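Local coordinates for protein acetyltransferase, GNAT family (Listeria monocytogenes str. 4b, PDB 2OH1) that probably transfers an acetyl group from acetyl-coenzyme A to an acceptor not yet named, as a member of the GNAT acetyltransferase family, at residues A[14-19]-A[125-130]; A[19-24]-A[60-65]; A[46-51]-A[106-111]; A[117-122]-A[156-161]. All blocks are in the same frame, centred on the assembly; numbering follows the deposited sequence. Where two conformers were deposited one is given.

Contact 1: A[14-19]-A[125-130]; sequences FLVRFA and IYFAEK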
loop_
_atom_site.group_PDB
_atom_site.type_symbol
_atom_site.label_atom_id
_atom_site.label_comp_id
_atom_site.label_asym_id
_atom_site.label_seq_id
_atom_site.Cartn_x
_atom_site.Cartn_y
_atom_site.Cartn_z
ATOM N N PHE A 14 7.552 16.020 0.314
ATOM C CA PHE A 14 8.240 14.725 0.301
ATOM C C PHE A 14 8.606 14.395 -1.134
ATOM O O PHE A 14 7.949 14.858 -2.067
ATOM C CB PHE A 14 7.349 13.562 0.873
ATOM C CG PHE A 14 6.852 13.813 2.283
ATOM C CD1 PHE A 14 5.705 14.596 2.484
ATOM C CD2 PHE A 14 7.562 13.347 3.423
ATOM C CE1 PHE A 14 5.232 14.874 3.736
ATOM C CE2 PHE A 14 7.080 13.689 4.721
ATOM C CZ PHE A 14 5.901 14.425 4.850
ATOM N N LEU A 15 9.649 13.603 -1.289
ATOM C CA LEU A 15 10.118 13.126 -2.538
ATOM C C LEU A 15 9.803 11.647 -2.665
ATOM O O LEU A 15 9.965 10.908 -1.711
ATOM C CB LEU A 15 11.649 13.279 -2.619
ATOM C CG LEU A 15 12.142 14.734 -2.387
ATOM C CD1 LEU A 15 13.648 14.756 -2.206
ATOM C CD2 LEU A 15 11.669 15.617 -3.532
ATOM N N VAL A 16 9.332 11.241 -3.842
ATOM C CA VAL A 16 8.956 9.849 -4.098
ATOM C C VAL A 16 9.885 9.221 -5.128
ATOM O O VAL A 16 10.156 9.795 -6.168
ATOM C CB VAL A 16 7.476 9.697 -4.589
ATOM C CG1 VAL A 16 7.138 10.653 -5.720
ATOM C CG2 VAL A 16 7.198 8.220 -5.001
ATOM N N ARG A 17 10.353 8.009 -4.844
ATOM C CA ARG A 17 11.157 7.264 -5.802
ATOM C C ARG A 17 10.896 5.779 -5.609
ATOM O O ARG A 17 10.496 5.316 -4.515
ATOM C CB ARG A 17 12.648 7.577 -5.634
ATOM C CG ARG A 17 13.230 7.053 -4.356
ATOM C CD ARG A 17 14.638 7.538 -4.080
ATOM N NE ARG A 17 15.141 7.163 -2.765
ATOM C CZ ARG A 17 15.750 6.024 -2.511
ATOM N NH1 ARG A 17 15.959 5.126 -3.456
ATOM N NH2 ARG A 17 16.187 5.784 -1.275
ATOM N N PHE A 18 11.114 4.984 -6.641
ATOM C CA PHE A 18 11.050 3.540 -6.485
ATOM C C PHE A 18 12.312 3.054 -5.769
ATOM O O PHE A 18 13.413 3.603 -6.008
ATOM C CB PHE A 18 10.906 2.881 -7.834
ATOM C CG PHE A 18 9.556 3.083 -8.397
ATOM C CD1 PHE A 18 8.498 2.329 -7.937
ATOM C CD2 PHE A 18 9.311 4.122 -9.294
ATOM C CE1 PHE A 18 7.182 2.580 -8.394
ATOM C CE2 PHE A 18 7.999 4.330 -9.806
ATOM C CZ PHE A 18 6.961 3.555 -9.316
ATOM N N ALA A 19 12.205 2.078 -4.888
ATOM C CA ALA A 19 13.352 1.483 -4.164
ATOM C C ALA A 19 14.361 0.903 -5.135
ATOM O O ALA A 19 14.006 0.357 -6.185
ATOM C CB ALA A 19 12.903 0.409 -3.133
ATOM N N ILE A 125 -1.073 6.554 -1.907
ATOM C CA ILE A 125 -2.003 5.881 -2.814
ATOM C C ILE A 125 -2.184 6.713 -4.103
ATOM O O ILE A 125 -2.205 6.138 -5.196
ATOM C CB ILE A 125 -3.330 5.689 -2.114
ATOM C CG1 ILE A 125 -3.156 4.710 -0.955
ATOM C CG2 ILE A 125 -4.456 5.206 -3.124
ATOM C CD1 ILE A 125 -4.341 4.600 -0.066
ATOM N N TYR A 126 -2.290 8.025 -4.016
ATOM C CA TYR A 126 -2.393 8.894 -5.182
ATOM C C TYR A 126 -1.229 8.684 -6.154
ATOM O O TYR A 126 -1.386 8.730 -7.396
ATOM C CB TYR A 126 -2.450 10.342 -4.741
ATOM C CG TYR A 126 -2.633 11.301 -5.898
ATOM C CD1 TYR A 126 -3.795 11.280 -6.672
ATOM C CD2 TYR A 126 -1.639 12.230 -6.225
ATOM C CE1 TYR A 126 -3.972 12.159 -7.733
ATOM C CE2 TYR A 126 -1.808 13.120 -7.282
ATOM C CZ TYR A 126 -2.974 13.073 -8.032
ATOM O OH TYR A 126 -3.143 13.946 -9.102
ATOM N N PHE A 127 -0.028 8.471 -5.614
ATOM C CA PHE A 127 1.109 8.168 -6.463
ATOM C C PHE A 127 0.888 6.845 -7.271
ATOM O O PHE A 127 1.196 6.769 -8.458
ATOM C CB PHE A 127 2.407 8.142 -5.618
ATOM C CG PHE A 127 3.585 7.735 -6.367
ATOM C CD1 PHE A 127 4.258 8.650 -7.164
ATOM C CD2 PHE A 127 4.007 6.418 -6.352
ATOM C CE1 PHE A 127 5.379 8.239 -7.898
ATOM C CE2 PHE A 127 5.121 6.014 -7.051
ATOM C CZ PHE A 127 5.805 6.901 -7.828
ATOM N N ALA A 128 0.335 5.833 -6.612
ATOM C CA ALA A 128 0.017 4.553 -7.265
ATOM C C ALA A 128 -1.020 4.802 -8.394
ATOM O O ALA A 128 -0.927 4.179 -9.463
ATOM C CB ALA A 128 -0.483 3.493 -6.237
ATOM N N GLU A 129 -2.034 5.624 -8.095
ATOM C CA GLU A 129 -3.056 6.017 -9.076
ATOM C C GLU A 129 -2.388 6.626 -10.296
ATOM O O GLU A 129 -2.663 6.219 -11.426
ATOM C CB GLU A 129 -4.060 6.982 -8.481
ATOM C CG GLU A 129 -4.890 6.402 -7.324
ATOM C CD GLU A 129 -5.771 7.462 -6.651
ATOM O OE1 GLU A 129 -6.298 8.338 -7.358
ATOM O OE2 GLU A 129 -5.977 7.370 -5.410
ATOM N N LYS A 130 -1.488 7.575 -10.065
ATOM C CA LYS A 130 -0.725 8.228 -11.164
ATOM C C LYS A 130 0.107 7.236 -11.962
ATOM O O LYS A 130 0.090 7.299 -13.183
ATOM C CB LYS A 130 0.136 9.357 -10.631
ATOM C CG LYS A 130 -0.662 10.549 -10.237
ATOM C CD LYS A 130 0.197 11.618 -9.488
ATOM C CE LYS A 130 -0.248 13.040 -9.829
#
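V16 sets one methyl on the ring of F127: in one of the two conformers of V16, CG2 stands over its centre, 3.4 Å from the centroid and 13° off the ring normal, a CH-pi contact. CG1 reaches the same ring nearer its rim, 3.7 Å from F127 CE1. F18 meets the ring at its edge, its CZ lying 3.8 Å from F127 CE2; the two ring planes meet obliquely, at 51°. F127 reaches out from its helix because its CG is anti to the backbone N (chi1 175°), and the contact between the segments is wholly apolar. Farther out, F18 also leans on L131, and V16 touches F70, while the R17 side chain between them turns away to pair with E71. The contact thus ties strand 12-18, near one margin of the GNAT sheet, to helix 120-134, whose A128 rests on M81 of strand 77-84.

Contact 2: A[19-24]-A[60-65]; sequences AAPTDR and QRIELG
I62 packs on A19, A20 and P21, which lead from strand 12-18 of the GNAT sheet into a 3-10 turn, and on R24 at the start of helix 24-40. The apolar contacts all belong to this isoleucine. Its CG2, anti to the backbone N (chi1 -68° for the CG1 branch), presses on backbone rather than on side chains, lying 3.6 Å from A20 C and at a like distance from A19 O and P21 N. On the other branch, CG1 faces A19 CB at 4.0 Å, and CD1 ends 3.8 Å from A20 O and 4.2 Å from R24 CB. P21 adds its CD to the CG2 methyl, 4.0 Å away.

The polar link between the segments is a water placed between two carbonyls, 2.7 Å from A19 O and 2.7 Å from I62 O, though further acceptors nearby may compete for it.

Helix 58-63 closes with a Schellman motif at G65, whose positive phi suits glycine. In the turn, D23 OD2 receives the salt bridge of R17, and its anti lone pair takes a nearly straight bond from A20 N, 2.8 Å long with an N-H...O angle of 174°.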
loop_
_atom_site.group_PDB
_atom_site.type_symbol
_atom_site.label_atom_id
_atom_site.label_comp_id
_atom_site.label_asym_id
_atom_site.label_seq_id
_atom_site.Cartn_x
_atom_site.Cartn_y
_atom_site.Cartn_z
ATOM N N ALA A 19 12.205 2.078 -4.888
ATOM C CA ALA A 19 13.352 1.483 -4.164
ATOM C C ALA A 19 14.361 0.903 -5.135
ATOM O O ALA A 19 14.006 0.357 -6.185
ATOM C CB ALA A 19 12.903 0.409 -3.133
ATOM N N ALA A 20 15.603 0.970 -4.722
ATOM C CA ALA A 20 16.721 0.298 -5.387
ATOM C C ALA A 20 17.329 -0.757 -4.487
ATOM O O ALA A 20 17.044 -0.823 -3.291
ATOM C CB ALA A 20 17.785 1.328 -5.756
ATOM N N PRO A 21 18.161 -1.640 -5.078
ATOM C CA PRO A 21 18.754 -2.650 -4.233
ATOM C C PRO A 21 19.429 -2.154 -2.949
ATOM O O PRO A 21 19.339 -2.834 -1.907
ATOM C CB PRO A 21 19.727 -3.364 -5.179
ATOM C CG PRO A 21 19.023 -3.276 -6.502
ATOM C CD PRO A 21 18.487 -1.870 -6.504
ATOM N N THR A 22 20.099 -0.996 -2.951
ATOM C CA THR A 22 20.752 -0.494 -1.767
ATOM C C THR A 22 19.796 -0.057 -0.667
ATOM O O THR A 22 20.213 0.202 0.431
ATOM C CB THR A 22 21.690 0.672 -2.156
ATOM O OG1 THR A 22 20.976 1.587 -2.979
ATOM C CG2 THR A 22 22.974 0.151 -2.857
ATOM N N ASP A 23 18.505 0.023 -0.963
ATOM C CA ASP A 23 17.475 0.341 0.038
ATOM C C ASP A 23 17.006 -0.824 0.847
ATOM O O ASP A 23 16.202 -0.642 1.782
ATOM C CB ASP A 23 16.297 1.021 -0.631
ATOM C CG ASP A 23 16.671 2.337 -1.288
ATOM O OD1 ASP A 23 17.273 3.213 -0.639
ATOM O OD2 ASP A 23 16.337 2.538 -2.468
ATOM N N ARG A 24 17.421 -2.040 0.469
ATOM C CA ARG A 24 16.891 -3.257 1.077
ATOM C C ARG A 24 16.966 -3.282 2.576
ATOM O O ARG A 24 15.991 -3.575 3.257
ATOM C CB ARG A 24 17.552 -4.526 0.521
ATOM C CG ARG A 24 16.982 -5.785 1.191
ATOM C CD ARG A 24 17.480 -7.065 0.553
ATOM N NE ARG A 24 18.920 -7.009 0.461
ATOM C CZ ARG A 24 19.756 -7.265 1.472
ATOM N NH1 ARG A 24 19.315 -7.645 2.673
ATOM N NH2 ARG A 24 21.058 -7.113 1.271
ATOM N N GLN A 60 12.775 -9.231 -5.030
ATOM C CA GLN A 60 11.963 -9.281 -6.230
ATOM C C GLN A 60 10.934 -8.147 -6.231
ATOM O O GLN A 60 10.612 -7.590 -7.288
ATOM C CB GLN A 60 11.285 -10.649 -6.371
ATOM C CG GLN A 60 10.533 -10.825 -7.659
ATOM C CD GLN A 60 11.464 -11.040 -8.862
ATOM O OE1 GLN A 60 12.686 -11.152 -8.723
ATOM N NE2 GLN A 60 10.872 -11.090 -10.053
ATOM N N ARG A 61 10.448 -7.763 -5.066
ATOM C CA ARG A 61 9.622 -6.518 -5.005
ATOM C C ARG A 61 10.395 -5.300 -5.562
ATOM O O ARG A 61 9.888 -4.543 -6.393
ATOM C CB ARG A 61 9.160 -6.179 -3.610
ATOM C CG ARG A 61 8.306 -7.217 -2.969
ATOM C CD ARG A 61 6.830 -7.170 -3.420
ATOM N NE ARG A 61 6.642 -7.836 -4.658
ATOM C CZ ARG A 61 6.704 -9.147 -4.861
ATOM N NH1 ARG A 61 6.917 -9.996 -3.844
ATOM N NH2 ARG A 61 6.520 -9.626 -6.084
ATOM N N ILE A 62 11.644 -5.151 -5.156
ATOM C CA ILE A 62 12.510 -4.077 -5.668
ATOM C C ILE A 62 12.764 -4.209 -7.169
ATOM O O ILE A 62 12.574 -3.245 -7.947
ATOM C CB ILE A 62 13.816 -3.998 -4.822
ATOM C CG1 ILE A 62 13.559 -3.521 -3.429
ATOM C CG2 ILE A 62 14.857 -3.098 -5.514
ATOM C CD1 ILE A 62 14.741 -3.719 -2.514
ATOM N N GLU A 63 13.097 -5.403 -7.636
ATOM C CA GLU A 63 13.344 -5.624 -9.025
ATOM C C GLU A 63 12.171 -5.280 -9.919
ATOM O O GLU A 63 12.344 -4.756 -11.026
ATOM C CB GLU A 63 13.679 -7.060 -9.250
ATOM C CG GLU A 63 14.055 -7.353 -10.665
ATOM C CD GLU A 63 15.226 -8.246 -10.705
ATOM O OE1 GLU A 63 16.340 -7.745 -10.420
ATOM O OE2 GLU A 63 15.014 -9.446 -10.982
ATOM N N LEU A 64 10.984 -5.597 -9.447
ATOM C CA LEU A 64 9.796 -5.388 -10.233
ATOM C C LEU A 64 9.193 -3.993 -10.098
ATOM O O LEU A 64 8.170 -3.667 -10.751
ATOM C CB LEU A 64 8.739 -6.387 -9.785
ATOM C CG LEU A 64 9.042 -7.864 -10.068
ATOM C CD1 LEU A 64 8.022 -8.774 -9.372
ATOM C CD2 LEU A 64 9.114 -8.113 -11.586
ATOM N N GLY A 65 9.852 -3.131 -9.333
ATOM C CA GLY A 65 9.372 -1.761 -9.190
ATOM C C GLY A 65 8.082 -1.657 -8.378
ATOM O O GLY A 65 7.242 -0.765 -8.637
HETATM O O HOH W 1 12.484 -0.572 -8.197
#

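Contact 3: A[46-51]-A[106-111]; sequences WSDILH and LHRIMV
R108 leaves its strand with CG anti to the backbone N (chi1 -164°) and then bends twice, at chi2 and chi3, which carries its guanidinium toward the carboxylate that D48 holds out from helix 46-51. The two side chains cross at about a right angle and form a salt bridge. Both terminal nitrogens close on a single oxygen: NH1 and NH2 of R108 each lie 3.0 Å from D48 OD1, which sits nearly in the guanidinium plane at its edge. They come to OD1 from the same face, above the carboxylate plane, NH1 on the syn side and NH2 on the anti side; the carboxylate and guanidinium planes are 27° apart. H51 adds a looser touch, its CB 4.2 Å from R108 NH2. Outside the segments, NH2 also bonds G52 O and F53 makes a cation-pi contact, so the guanidinium has further partners. R108 and H107 together face I82 in a classic beta bulge; a bulge in the equivalent strand is characteristic of GNAT enzymes and opens the acetyl-CoA site, a role that is probable here. The salt bridge therefore joins short helix 46-51 to central strand 103-111, which runs between strands 77-84 and 139-145.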
loop_
_atom_site.group_PDB
_atom_site.type_symbol
_atom_site.label_atom_id
_atom_site.label_comp_id
_atom_site.label_asym_id
_atom_site.label_seq_id
_atom_site.Cartn_x
_atom_site.Cartn_y
_atom_site.Cartn_z
ATOM N N TRP A 46 -6.261 -10.400 12.655
ATOM C CA TRP A 46 -5.892 -11.692 12.055
ATOM C C TRP A 46 -5.372 -11.512 10.623
ATOM O O TRP A 46 -4.548 -12.296 10.147
ATOM C CB TRP A 46 -6.988 -12.752 12.136
ATOM C CG TRP A 46 -8.053 -12.628 11.105
ATOM C CD1 TRP A 46 -9.211 -11.903 11.188
ATOM C CD2 TRP A 46 -8.056 -13.229 9.808
ATOM N NE1 TRP A 46 -9.910 -12.012 10.009
ATOM C CE2 TRP A 46 -9.225 -12.841 9.158
ATOM C CE3 TRP A 46 -7.171 -14.096 9.142
ATOM C CZ2 TRP A 46 -9.551 -13.284 7.870
ATOM C CZ3 TRP A 46 -7.497 -14.513 7.882
ATOM C CH2 TRP A 46 -8.655 -14.136 7.264
ATOM N N SER A 47 -5.825 -10.474 9.937
ATOM C CA SER A 47 -5.327 -10.171 8.624
ATOM C C SER A 47 -3.826 -9.849 8.585
ATOM O O SER A 47 -3.160 -10.117 7.564
ATOM C CB SER A 47 -6.108 -8.971 8.013
ATOM O OG SER A 47 -6.038 -7.838 8.907
ATOM N N ASP A 48 -3.278 -9.246 9.647
ATOM C CA ASP A 48 -1.842 -8.951 9.689
ATOM C C ASP A 48 -1.066 -10.225 9.923
ATOM O O ASP A 48 0.008 -10.418 9.424
ATOM C CB ASP A 48 -1.531 -7.918 10.777
ATOM C CG ASP A 48 -1.929 -6.491 10.324
ATOM O OD1 ASP A 48 -1.722 -6.150 9.133
ATOM O OD2 ASP A 48 -2.453 -5.726 11.149
ATOM N N ILE A 49 -1.629 -11.088 10.727
ATOM C CA ILE A 49 -1.078 -12.435 10.988
ATOM C C ILE A 49 -1.095 -13.211 9.653
ATOM O O ILE A 49 -0.169 -13.978 9.408
ATOM C CB ILE A 49 -1.901 -13.213 12.047
ATOM C CG1 ILE A 49 -1.918 -12.455 13.385
ATOM C CG2 ILE A 49 -1.410 -14.675 12.241
ATOM C CD1 ILE A 49 -2.904 -13.069 14.404
ATOM N N LEU A 50 -2.098 -13.022 8.800
ATOM C CA LEU A 50 -2.129 -13.726 7.539
ATOM C C LEU A 50 -1.127 -13.119 6.556
ATOM O O LEU A 50 -0.291 -13.826 6.003
ATOM C CB LEU A 50 -3.531 -13.675 6.912
ATOM C CG LEU A 50 -3.743 -14.471 5.619
ATOM C CD1 LEU A 50 -3.708 -15.965 5.936
ATOM C CD2 LEU A 50 -4.964 -13.949 4.868
ATOM N N HIS A 51 -1.184 -11.806 6.350
ATOM C CA HIS A 51 -0.427 -11.167 5.261
ATOM C C HIS A 51 1.029 -10.979 5.606
ATOM O O HIS A 51 1.888 -11.080 4.709
ATOM C CB HIS A 51 -1.054 -9.839 4.880
ATOM C CG HIS A 51 -2.315 -10.001 4.129
ATOM N ND1 HIS A 51 -2.420 -10.795 3.002
ATOM C CD2 HIS A 51 -3.549 -9.518 4.374
ATOM C CE1 HIS A 51 -3.680 -10.801 2.607
ATOM N NE2 HIS A 51 -4.372 -10.004 3.401
ATOM N N LEU A 106 -2.658 -2.820 -3.847
ATOM C CA LEU A 106 -1.863 -2.198 -2.811
ATOM C C LEU A 106 -1.830 -3.102 -1.599
ATOM O O LEU A 106 -2.851 -3.170 -0.878
ATOM C CB LEU A 106 -2.458 -0.816 -2.427
ATOM C CG LEU A 106 -2.666 0.190 -3.554
ATOM C CD1 LEU A 106 -3.040 1.595 -3.011
ATOM C CD2 LEU A 106 -1.466 0.262 -4.465
ATOM N N HIS A 107 -0.656 -3.698 -1.308
ATOM C CA HIS A 107 -0.471 -4.625 -0.217
ATOM C C HIS A 107 -0.128 -4.037 1.120
ATOM O O HIS A 107 -0.620 -4.535 2.146
ATOM C CB HIS A 107 0.551 -5.638 -0.578
ATOM C CG HIS A 107 0.034 -6.666 -1.539
ATOM N ND1 HIS A 107 0.463 -7.969 -1.513
ATOM C CD2 HIS A 107 -0.886 -6.591 -2.537
ATOM C CE1 HIS A 107 -0.189 -8.653 -2.430
ATOM N NE2 HIS A 107 -1.015 -7.857 -3.069
ATOM N N ARG A 108 0.771 -3.074 1.179
ATOM C CA ARG A 108 1.148 -2.478 2.455
ATOM C C ARG A 108 1.502 -1.009 2.286
ATOM O O ARG A 108 2.259 -0.619 1.385
ATOM C CB ARG A 108 2.335 -3.212 3.037
ATOM C CG ARG A 108 2.662 -3.022 4.442
ATOM C CD ARG A 108 1.528 -3.370 5.386
ATOM N NE ARG A 108 1.355 -4.790 5.700
ATOM C CZ ARG A 108 0.581 -5.195 6.717
ATOM N NH1 ARG A 108 -0.026 -4.274 7.439
ATOM N NH2 ARG A 108 0.412 -6.492 7.042
ATOM N N ILE A 109 0.893 -0.211 3.157
ATOM C CA ILE A 109 1.320 1.130 3.459
ATOM C C ILE A 109 2.034 1.099 4.801
ATOM O O ILE A 109 1.554 0.505 5.812
ATOM C CB ILE A 109 0.148 2.103 3.592
ATOM C CG1 ILE A 109 -0.413 2.484 2.215
ATOM C CG2 ILE A 109 0.607 3.326 4.398
ATOM C CD1 ILE A 109 -1.255 1.411 1.535
HETATM N N MSE A 110 3.188 1.724 4.817
HETATM C CA MSE A 110 3.912 1.905 6.043
HETATM C C MSE A 110 4.231 3.370 6.178
HETATM O O MSE A 110 4.800 3.956 5.261
HETATM C CB MSE A 110 5.199 1.115 6.069
HETATM C CG MSE A 110 4.919 -0.353 6.176
HETATM SE SE MSE A 110 6.524 -1.421 5.835
HETATM C CE MSE A 110 6.419 -1.336 3.970
ATOM N N VAL A 111 3.813 3.990 7.270
ATOM C CA VAL A 111 4.128 5.411 7.551
ATOM C C VAL A 111 4.878 5.499 8.840
ATOM O O VAL A 111 4.406 4.978 9.841
ATOM C CB VAL A 111 2.848 6.247 7.641
ATOM C CG1 VAL A 111 3.181 7.704 8.081
ATOM C CG2 VAL A 111 2.101 6.268 6.268
#

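Contact 4: A[117-122]-A[156-161]; sequences GISLSK and VRYGFQ. With EDO (1,2-ethanediol), chain G.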
loop_
_atom_site.group_PDB
_atom_site.type_symbol
_atom_site.label_atom_id
_atom_site.label_comp_id
_atom_site.label_asym_id
_atom_site.label_seq_id
_atom_site.Cartn_x
_atom_site.Cartn_y
_atom_site.Cartn_z
ATOM N N GLY A 117 -0.562 10.859 10.879
ATOM C CA GLY A 117 -1.595 11.907 11.068
ATOM C C GLY A 117 -1.627 13.121 10.131
ATOM O O GLY A 117 -2.288 14.146 10.387
ATOM N N ILE A 118 -0.902 13.048 9.040
ATOM C CA ILE A 118 -0.944 14.091 8.046
ATOM C C ILE A 118 -1.597 13.521 6.753
ATOM O O ILE A 118 -1.497 14.143 5.705
ATOM C CB ILE A 118 0.454 14.755 7.762
ATOM C CG1 ILE A 118 1.508 13.772 7.268
ATOM C CG2 ILE A 118 0.955 15.493 9.044
ATOM C CD1 ILE A 118 2.839 14.435 6.841
ATOM N N SER A 119 -2.187 12.327 6.873
ATOM C CA SER A 119 -2.776 11.605 5.712
ATOM C C SER A 119 -1.743 11.404 4.608
ATOM O O SER A 119 -1.996 11.537 3.389
ATOM C CB SER A 119 -4.066 12.278 5.213
ATOM O OG SER A 119 -5.089 12.197 6.209
ATOM N N LEU A 120 -0.492 11.124 5.003
ATOM C CA LEU A 120 0.504 10.791 4.014
ATOM C C LEU A 120 0.071 9.583 3.144
ATOM O O LEU A 120 0.379 9.563 1.957
ATOM C CB LEU A 120 1.864 10.563 4.722
ATOM C CG LEU A 120 3.058 10.290 3.805
ATOM C CD1 LEU A 120 3.353 11.483 2.953
ATOM C CD2 LEU A 120 4.309 9.854 4.657
ATOM N N SER A 121 -0.670 8.644 3.739
ATOM C CA SER A 121 -1.135 7.461 3.008
ATOM C C SER A 121 -1.996 7.881 1.824
ATOM O O SER A 121 -1.980 7.193 0.830
ATOM C CB SER A 121 -1.886 6.489 3.940
ATOM O OG SER A 121 -2.940 7.156 4.589
ATOM N N LYS A 122 -2.753 8.969 1.936
ATOM C CA LYS A 122 -3.611 9.407 0.821
ATOM C C LYS A 122 -2.736 9.759 -0.371
ATOM O O LYS A 122 -3.036 9.423 -1.509
ATOM C CB LYS A 122 -4.433 10.620 1.219
ATOM C CG LYS A 122 -5.380 11.109 0.120
ATOM C CD LYS A 122 -6.197 12.281 0.587
ATOM C CE LYS A 122 -7.446 12.503 -0.274
ATOM N NZ LYS A 122 -8.146 13.755 0.128
ATOM N N VAL A 156 -12.743 4.472 1.975
ATOM C CA VAL A 156 -13.903 5.132 1.365
ATOM C C VAL A 156 -13.650 6.642 1.208
ATOM O O VAL A 156 -13.923 7.237 0.174
ATOM C CB VAL A 156 -15.174 4.822 2.182
ATOM C CG1 VAL A 156 -16.405 5.686 1.685
ATOM C CG2 VAL A 156 -15.401 3.300 2.203
ATOM N N ARG A 157 -13.122 7.256 2.248
ATOM C CA ARG A 157 -12.808 8.689 2.251
ATOM C C ARG A 157 -11.821 9.025 1.132
ATOM O O ARG A 157 -11.930 10.082 0.506
ATOM C CB ARG A 157 -12.207 9.065 3.587
ATOM C CG ARG A 157 -12.104 10.531 3.804
ATOM C CD ARG A 157 -11.928 10.829 5.270
ATOM N NE ARG A 157 -10.634 10.362 5.743
ATOM C CZ ARG A 157 -10.451 9.411 6.660
ATOM N NH1 ARG A 157 -11.475 8.804 7.244
ATOM N NH2 ARG A 157 -9.214 9.084 7.013
ATOM N N TYR A 158 -10.893 8.116 0.868
ATOM C CA TYR A 158 -9.917 8.278 -0.216
ATOM C C TYR A 158 -10.456 7.965 -1.617
ATOM O O TYR A 158 -9.704 7.987 -2.589
ATOM C CB TYR A 158 -8.680 7.419 0.037
ATOM C CG TYR A 158 -7.793 7.781 1.226
ATOM C CD1 TYR A 158 -7.974 8.920 2.024
ATOM C CD2 TYR A 158 -6.658 6.993 1.473
ATOM C CE1 TYR A 158 -7.090 9.194 3.090
ATOM C CE2 TYR A 158 -5.806 7.265 2.501
ATOM C CZ TYR A 158 -6.010 8.351 3.296
ATOM O OH TYR A 158 -5.120 8.626 4.314
ATOM N N GLY A 159 -11.752 7.661 -1.743
ATOM C CA GLY A 159 -12.392 7.515 -3.031
ATOM C C GLY A 159 -12.481 6.113 -3.597
ATOM O O GLY A 159 -12.850 5.959 -4.746
ATOM N N PHE A 160 -12.160 5.103 -2.802
ATOM C CA PHE A 160 -12.319 3.745 -3.245
ATOM C C PHE A 160 -13.766 3.311 -3.161
ATOM O O PHE A 160 -14.493 3.727 -2.270
ATOM C CB PHE A 160 -11.457 2.803 -2.419
ATOM C CG PHE A 160 -10.025 2.854 -2.764
ATOM C CD1 PHE A 160 -9.205 3.870 -2.253
ATOM C CD2 PHE A 160 -9.489 1.923 -3.639
ATOM C CE1 PHE A 160 -7.863 3.898 -2.602
ATOM C CE2 PHE A 160 -8.148 1.970 -3.984
ATOM C CZ PHE A 160 -7.361 2.952 -3.469
ATOM N N GLN A 161 -14.175 2.515 -4.144
ATOM C CA GLN A 161 -15.513 1.914 -4.191
ATOM C C GLN A 161 -15.516 0.512 -3.613
ATOM O O GLN A 161 -14.768 -0.369 -4.020
ATOM C CB GLN A 161 -16.077 1.870 -5.618
ATOM C CG GLN A 161 -17.506 1.279 -5.733
ATOM C CD GLN A 161 -18.550 1.974 -4.846
ATOM O OE1 GLN A 161 -19.247 1.324 -4.057
ATOM N NE2 GLN A 161 -18.661 3.280 -4.980
HETATM C C1 EDO G . -8.319 12.446 4.699
HETATM O O1 EDO G . -7.280 13.308 5.198
HETATM C C2 EDO G . -8.361 12.532 3.175
HETATM O O2 EDO G . -9.666 12.625 2.584
HETATM O O HOH W 2 -6.137 9.682 6.384
#
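K122 and Y158 bring the backbones to 6.5 Å between their CA atoms, where the first turn of helix 120-134 meets the Schellman motif that ends helix 149-157 at G159. In GNAT enzymes the loop before the first of these helices usually cradles the pyrophosphate of coenzyme A. An unidentified ligand, probably from the crystallisation liquor, is hydrogen-bonded to G117 N and S119 N, which is at most consistent with such a site.

Y158 carries the contact. Its hydroxyl makes a short hydrogen bond to S121, 2.6 Å from OH to OG, with OG in the plane of the ring at its edge. S121 can offer OG there because the group sits between its own backbone N and carbonyl carbon (chi1 55°), and the same oxygen is also hydrogen-bonded to the unidentified ligand. K122 lies over one face of the tyrosine: CB is 3.7 Å from the ring centroid and 22° off the normal, a CH-pi contact displaced toward the hydroxyl end. A water joins Y158 OH to S119 OG and accepts from R157 NH2.

A 1,2-ethanediol, probably also from the liquor, lies beside the ring with C2 3.6 Å from Y158 CE1. R157 meets its C1 with the edge of the guanidinium, K122 NZ comes within 3.1 Å of O2, and S119 OG is hydrogen-bonded to O1 at 2.7 Å.

Overall arrangement
Contacts 1 and 4 share helix 120-134: its middle packs on strand 12-18, and its first turn on the end of helix 149-157. I125 links them, touching Y158 and F160, and F14 packs on I118 and L120. Contact 3 holds the central strand 103-111, whose L106 packs on I125 and A128 of the same helix. Contact 2 continues contact 1 through A19 and the R17–D23 salt bridge, but lies about 25 Å from contact 4, centre to centre. Contacts 1 and 3 lie at the surface, one aromatic and apolar, the other a salt bridge; contacts 2 and 4 are partly buried, mixing packing with water, and contact 4 alone includes a hydroxyl pair.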